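PDB 3U4T: TPR repeat-containing protein from Cytophaga hutchinsonii, which is of unknown function but, as a tetratricopeptide-repeat protein built of paired helices, probably serves as a scaffold for binding other proteins. Local coordinates for residues N41-C46 against Q57-T62; A75-Y80 against I94-A99. The protein carries 1 engineered substitution. All coordinates share one frame; numbering follows the deposited sequence.

Contact 1: residues N41-C46 against Q57-T62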
loop_
_atom_site.group_PDB
_atom_site.type_symbol
_atom_site.label_atom_id
_atom_site.label_comp_id
_atom_site.label_asym_id
_atom_site.label_seq_id
_atom_site.Cartn_x
_atom_site.Cartn_y
_atom_site.Cartn_z
ATOM N N ASN A 41 1.710 24.013 -11.096
ATOM C CA ASN A 41 1.729 22.891 -10.161
ATOM C C ASN A 41 0.438 22.089 -10.260
ATOM O O ASN A 41 0.420 20.900 -9.961
ATOM C CB ASN A 41 1.969 23.358 -8.716
ATOM C CG ASN A 41 0.849 24.231 -8.177
ATOM O OD1 ASN A 41 0.229 24.996 -8.909
ATOM N ND2 ASN A 41 0.610 24.140 -6.882
ATOM N N ARG A 42 -0.635 22.736 -10.699
ATOM C CA ARG A 42 -1.925 22.073 -10.839
ATOM C C ARG A 42 -1.971 21.274 -12.134
ATOM O O ARG A 42 -2.490 20.157 -12.167
ATOM C CB ARG A 42 -3.054 23.107 -10.809
ATOM C CG ARG A 42 -3.270 23.724 -9.433
ATOM C CD ARG A 42 -4.421 24.726 -9.430
ATOM N NE ARG A 42 -4.712 25.220 -8.085
ATOM C CZ ARG A 42 -3.873 25.938 -7.344
ATOM N NH1 ARG A 42 -2.673 26.262 -7.808
ATOM N NH2 ARG A 42 -4.239 26.331 -6.132
ATOM N N ARG A 43 -1.415 21.843 -13.199
ATOM C CA ARG A 43 -1.408 21.154 -14.478
ATOM C C ARG A 43 -0.478 19.961 -14.335
ATOM O O ARG A 43 -0.724 18.898 -14.896
ATOM C CB ARG A 43 -0.919 22.085 -15.591
ATOM C CG ARG A 43 -1.278 21.616 -17.002
ATOM C CD ARG A 43 -1.044 22.718 -18.036
ATOM N NE ARG A 43 0.373 22.956 -18.301
ATOM C CZ ARG A 43 0.834 23.888 -19.131
ATOM N NH1 ARG A 43 -0.007 24.688 -19.780
ATOM N NH2 ARG A 43 2.136 24.006 -19.335
ATOM N N ALA A 44 0.589 20.140 -13.565
ATOM C CA ALA A 44 1.543 19.060 -13.350
ATOM C C ALA A 44 0.814 17.859 -12.749
ATOM O O ALA A 44 0.960 16.736 -13.229
ATOM C CB ALA A 44 2.654 19.520 -12.427
ATOM N N VAL A 45 0.028 18.098 -11.703
ATOM C CA VAL A 45 -0.736 17.030 -11.062
ATOM C C VAL A 45 -1.738 16.430 -12.051
ATOM O O VAL A 45 -1.885 15.211 -12.124
ATOM C CB VAL A 45 -1.511 17.538 -9.839
ATOM C CG1 VAL A 45 -2.458 16.454 -9.347
ATOM C CG2 VAL A 45 -0.545 17.927 -8.739
ATOM N N CYS A 46 -2.436 17.274 -12.804
ATOM C CA CYS A 46 -3.387 16.751 -13.774
ATOM C C CYS A 46 -2.646 15.742 -14.670
ATOM O O CYS A 46 -3.013 14.561 -14.731
ATOM C CB CYS A 46 -3.998 17.896 -14.603
ATOM S SG CYS A 46 -5.119 19.005 -13.641
ATOM N N GLN A 57 6.517 16.406 -15.540
ATOM C CA GLN A 57 7.811 16.775 -14.988
ATOM C C GLN A 57 8.111 18.200 -15.443
ATOM O O GLN A 57 8.511 19.044 -14.640
ATOM C CB GLN A 57 8.931 15.836 -15.454
ATOM C CG GLN A 57 10.230 16.049 -14.662
ATOM C CD GLN A 57 11.378 15.135 -15.065
ATOM O OE1 GLN A 57 12.390 15.060 -14.372
ATOM N NE2 GLN A 57 11.229 14.448 -16.183
ATOM N N LYS A 58 7.895 18.480 -16.725
ATOM C CA LYS A 58 8.162 19.816 -17.234
ATOM C C LYS A 58 7.338 20.850 -16.475
ATOM O O LYS A 58 7.824 21.945 -16.182
ATOM C CB LYS A 58 7.856 19.910 -18.733
ATOM C CG LYS A 58 8.184 21.288 -19.317
ATOM C CD LYS A 58 8.260 21.309 -20.851
ATOM C CE LYS A 58 6.894 21.272 -21.521
ATOM N NZ LYS A 58 7.022 21.367 -23.008
ATOM N N ASP A 59 6.095 20.502 -16.152
ATOM C CA ASP A 59 5.208 21.414 -15.433
ATOM C C ASP A 59 5.604 21.659 -13.986
ATOM O O ASP A 59 5.582 22.796 -13.515
ATOM C CB ASP A 59 3.769 20.902 -15.459
ATOM C CG ASP A 59 2.997 21.348 -16.696
ATOM O OD1 ASP A 59 3.534 22.124 -17.511
ATOM O OD2 ASP A 59 1.833 20.915 -16.836
ATOM N N ILE A 60 5.964 20.605 -13.265
ATOM C CA ILE A 60 6.330 20.807 -11.875
ATOM C C ILE A 60 7.652 21.564 -11.788
ATOM O O ILE A 60 7.930 22.225 -10.788
ATOM C CB ILE A 60 6.438 19.472 -11.116
ATOM C CG1 ILE A 60 6.442 19.745 -9.616
ATOM C CG2 ILE A 60 7.684 18.731 -11.529
ATOM C CD1 ILE A 60 5.157 20.379 -9.126
ATOM N N GLU A 61 8.462 21.487 -12.844
ATOM C CA GLU A 61 9.743 22.182 -12.839
ATOM C C GLU A 61 9.557 23.634 -13.263
ATOM O O GLU A 61 10.273 24.522 -12.807
ATOM C CB GLU A 61 10.751 21.446 -13.736
ATOM C CG GLU A 61 11.010 20.011 -13.247
ATOM C CD GLU A 61 12.092 19.269 -14.016
ATOM O OE1 GLU A 61 12.111 19.349 -15.265
ATOM O OE2 GLU A 61 12.915 18.586 -13.366
ATOM N N THR A 62 8.587 23.883 -14.131
ATOM C CA THR A 62 8.308 25.238 -14.556
ATOM C C THR A 62 7.752 25.893 -13.294
ATOM O O THR A 62 8.105 27.019 -12.943
ATOM C CB THR A 62 7.252 25.259 -15.674
ATOM O OG1 THR A 62 7.833 24.754 -16.883
ATOM C CG2 THR A 62 6.741 26.675 -15.906
#
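Arg43 and Asp59 form a buried salt bridge beside a small apolar seam of Ala44 and Ile60, where helices 40-49 and 53-64 pack as an antiparallel hairpin near the amino-terminal end of the chain. The short axes come within 7.6 Å at 161°, and the CA atoms of Ala44 and Asp59 lie 4.8 Å apart, a separation allowed by the small alanine. Its CB sits 3.5 Å from Asp59 CB and 4.0 Å from Ile60 CB, so one methyl group touches two consecutive residues of the partner helix. Farther along the seam, the CD1 end of Ile60 only just reaches the CB and CA of Asn41.

The charged pair lies alongside this seam. Arg43 carries CG anti to its backbone nitrogen (chi1 -162°) and bends at chi3, which turns the side of the guanidinium toward the carboxylate. The grip is side-on and bidentate: NE reaches Asp59 OD2 at 2.9 Å and NH2 reaches Asp59 OD1 at 3.0 Å, both bonds fairly straight. Each oxygen is met on its syn side and lies almost in the guanidinium plane, with the donors tilted somewhat out of the carboxylate plane; the two planar groups are turned 29° against each other. Two bonds to separate oxygens restrain rotation of both groups. Arg43 NH2 also pairs with Glu30 of helix 19-31, so one guanidinium ties together three helices; the two carboxylates probably stabilise its positive charge in this buried setting. On the other flank lies helix 74-86. A close antiparallel helix pair, with an alanine at the near point and further helices stacked against it, is the helix-turn-helix arrangement of a tetratricopeptide repeat.

Contact 2: residues A75-Y80 against I94-A99; sequences ADFEYY and IQQYQA
Gln96 reaches from helix 90-103 to Phe77 and Tyr80 of helix 74-86, and most of the close packing gathers round its side chain. A bend at chi2 folds the glutamine so that its CG and amide lie against Tyr80: OE1 comes to 3.2 Å from Tyr80 CD2, and CG to 3.6 Å from the same ring carbon. Amide and tyrosine ring are inclined at 55°. The same OE1 meets the edge of the Phe77 ring, 3.6 Å from CD1 and near the ring plane, with the amide and ring planes only 17° apart. The C-H edge of Phe77 can thus offer this oxygen a weakly positive neighbour. Phe77 CD1 also meets the methyl of Ala99, three residues beyond Gln96, at 3.6 Å.

The two helices run antiparallel at 164°, their short axes 7.6 Å apart and with no hydrogen bond between the two segments, a hairpin consistent with the helical pairs of a tetratricopeptide-repeat array; Phe64 of the preceding helix 53-64 brings its ring against both Phe77 and Tyr80.

Contact is sparser on the side of Glu78 and Tyr97. Tyr97, itself buried, starts out away from helix 74-86, but its ring swings back and presents an edge to the backbone oxygen of Glu78, with CE1 3.7 Å from that O. The Tyr97 side chain also touches Met110 and Ile114 of helix 109-120. Partly exposed to solvent, the Glu78 side chain leads away from helix 90-103 to a salt bridge with Arg107.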
loop_
_atom_site.group_PDB
_atom_site.type_symbol
_atom_site.label_atom_id
_atom_site.label_comp_id
_atom_site.label_asym_id
_atom_site.label_seq_id
_atom_site.Cartn_x
_atom_site.Cartn_y
_atom_site.Cartn_z
ATOM N N ALA A 75 2.691 19.836 -0.385
ATOM C CA ALA A 75 2.117 19.077 -1.482
ATOM C C ALA A 75 2.920 19.173 -2.772
ATOM O O ALA A 75 3.068 18.188 -3.487
ATOM C CB ALA A 75 0.688 19.545 -1.729
ATOM N N ASP A 76 3.421 20.359 -3.088
ATOM C CA ASP A 76 4.189 20.534 -4.313
ATOM C C ASP A 76 5.432 19.655 -4.327
ATOM O O ASP A 76 5.752 19.044 -5.353
ATOM C CB ASP A 76 4.579 21.998 -4.473
ATOM C CG ASP A 76 3.403 22.912 -4.318
ATOM O OD1 ASP A 76 2.369 22.648 -4.984
ATOM O OD2 ASP A 76 3.511 23.887 -3.539
ATOM N N PHE A 77 6.138 19.593 -3.198
ATOM C CA PHE A 77 7.341 18.759 -3.122
ATOM C C PHE A 77 6.931 17.290 -3.258
ATOM O O PHE A 77 7.601 16.499 -3.941
ATOM C CB PHE A 77 8.064 18.985 -1.793
ATOM C CG PHE A 77 8.719 20.322 -1.688
ATOM C CD1 PHE A 77 10.028 20.507 -2.133
ATOM C CD2 PHE A 77 8.016 21.417 -1.194
ATOM C CE1 PHE A 77 10.630 21.770 -2.086
ATOM C CE2 PHE A 77 8.605 22.685 -1.143
ATOM C CZ PHE A 77 9.910 22.860 -1.591
ATOM N N GLU A 78 5.822 16.936 -2.613
ATOM C CA GLU A 78 5.309 15.568 -2.670
ATOM C C GLU A 78 5.111 15.120 -4.115
ATOM O O GLU A 78 5.620 14.076 -4.518
ATOM C CB GLU A 78 3.990 15.471 -1.907
ATOM C CG GLU A 78 3.172 14.246 -2.223
ATOM C CD GLU A 78 1.879 14.211 -1.437
ATOM O OE1 GLU A 78 1.279 15.286 -1.212
ATOM O OE2 GLU A 78 1.457 13.105 -1.054
ATOM N N TYR A 79 4.383 15.915 -4.896
ATOM C CA TYR A 79 4.146 15.575 -6.290
ATOM C C TYR A 79 5.405 15.651 -7.142
ATOM O O TYR A 79 5.503 14.985 -8.169
ATOM C CB TYR A 79 3.044 16.453 -6.879
ATOM C CG TYR A 79 1.672 15.938 -6.510
ATOM C CD1 TYR A 79 1.019 16.385 -5.365
ATOM C CD2 TYR A 79 1.092 14.899 -7.234
ATOM C CE1 TYR A 79 -0.165 15.801 -4.946
ATOM C CE2 TYR A 79 -0.087 14.309 -6.825
ATOM C CZ TYR A 79 -0.708 14.757 -5.684
ATOM O OH TYR A 79 -1.849 14.127 -5.270
ATOM N N TYR A 80 6.376 16.449 -6.716
ATOM C CA TYR A 80 7.612 16.539 -7.473
ATOM C C TYR A 80 8.239 15.159 -7.375
ATOM O O TYR A 80 8.654 14.584 -8.382
ATOM C CB TYR A 80 8.552 17.588 -6.879
ATOM C CG TYR A 80 9.742 17.901 -7.760
ATOM C CD1 TYR A 80 9.785 17.472 -9.088
ATOM C CD2 TYR A 80 10.810 18.657 -7.279
ATOM C CE1 TYR A 80 10.868 17.793 -9.920
ATOM C CE2 TYR A 80 11.892 18.981 -8.098
ATOM C CZ TYR A 80 11.913 18.544 -9.413
ATOM O OH TYR A 80 12.986 18.827 -10.215
ATOM N N ILE A 94 13.290 10.731 -3.660
ATOM C CA ILE A 94 13.414 10.514 -2.220
ATOM C C ILE A 94 13.695 11.841 -1.513
ATOM O O ILE A 94 13.159 12.111 -0.438
ATOM C CB ILE A 94 14.550 9.521 -1.861
ATOM C CG1 ILE A 94 14.242 8.126 -2.418
ATOM C CG2 ILE A 94 14.709 9.446 -0.337
ATOM C CD1 ILE A 94 12.999 7.478 -1.852
ATOM N N GLN A 95 14.530 12.680 -2.114
ATOM C CA GLN A 95 14.841 13.962 -1.495
ATOM C C GLN A 95 13.601 14.834 -1.422
ATOM O O GLN A 95 13.359 15.498 -0.418
ATOM C CB GLN A 95 15.944 14.677 -2.273
ATOM C CG GLN A 95 17.349 14.166 -1.984
ATOM C CD GLN A 95 18.415 15.159 -2.408
ATOM O OE1 GLN A 95 18.789 15.222 -3.577
ATOM N NE2 GLN A 95 18.892 15.962 -1.457
ATOM N N GLN A 96 12.811 14.820 -2.490
ATOM C CA GLN A 96 11.586 15.605 -2.548
ATOM C C GLN A 96 10.591 15.127 -1.498
ATOM O O GLN A 96 9.831 15.919 -0.947
ATOM C CB GLN A 96 10.956 15.509 -3.933
ATOM C CG GLN A 96 11.842 16.023 -5.043
ATOM C CD GLN A 96 12.512 17.316 -4.671
ATOM O OE1 GLN A 96 11.855 18.277 -4.290
ATOM N NE2 GLN A 96 13.834 17.345 -4.769
ATOM N N TYR A 97 10.587 13.828 -1.226
ATOM C CA TYR A 97 9.684 13.295 -0.205
ATOM C C TYR A 97 10.149 13.809 1.137
ATOM O O TYR A 97 9.335 14.136 1.998
ATOM C CB TYR A 97 9.671 11.754 -0.164
ATOM C CG TYR A 97 9.013 11.090 -1.351
ATOM C CD1 TYR A 97 7.936 11.692 -2.008
ATOM C CD2 TYR A 97 9.450 9.849 -1.806
ATOM C CE1 TYR A 97 7.309 11.072 -3.098
ATOM C CE2 TYR A 97 8.827 9.218 -2.893
ATOM C CZ TYR A 97 7.759 9.837 -3.529
ATOM O OH TYR A 97 7.135 9.222 -4.591
ATOM N N GLN A 98 11.463 13.883 1.310
ATOM C CA GLN A 98 12.019 14.361 2.556
ATOM C C GLN A 98 11.715 15.832 2.681
ATOM O O GLN A 98 11.226 16.294 3.702
ATOM C CB GLN A 98 13.515 14.136 2.582
ATOM C CG GLN A 98 14.185 14.694 3.821
ATOM C CD GLN A 98 13.650 14.074 5.098
ATOM O OE1 GLN A 98 13.828 12.885 5.345
ATOM N NE2 GLN A 98 12.983 14.884 5.918
ATOM N N ALA A 99 11.984 16.575 1.619
ATOM C CA ALA A 99 11.722 18.009 1.630
ATOM C C ALA A 99 10.287 18.335 2.049
ATOM O O ALA A 99 10.047 19.273 2.801
ATOM C CB ALA A 99 11.999 18.587 0.257
#

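In the fold
Contacts 1 and 2 are successive helix hairpins, their centres about 13 Å apart. They follow one another in sequence, and helix 74-86 is the next helix after 53-64. They touch through both polar and apolar pairs: Asn41 ND2 lies 3.0 Å from Asp76 OD1 and Glu61 OE2 lies 3.2 Å from Tyr80 OH, both probable hydrogen bonds. Ile60 CG2 packs 3.5 Å from Tyr80 CD1, while Val45 CG2 approaches Tyr79 CG to 3.7 Å. Helix 74-86 therefore lies against both helices of contact 1 while pairing with helix 90-103, consistent with the side-by-side stacking of a tetratricopeptide-repeat solenoid.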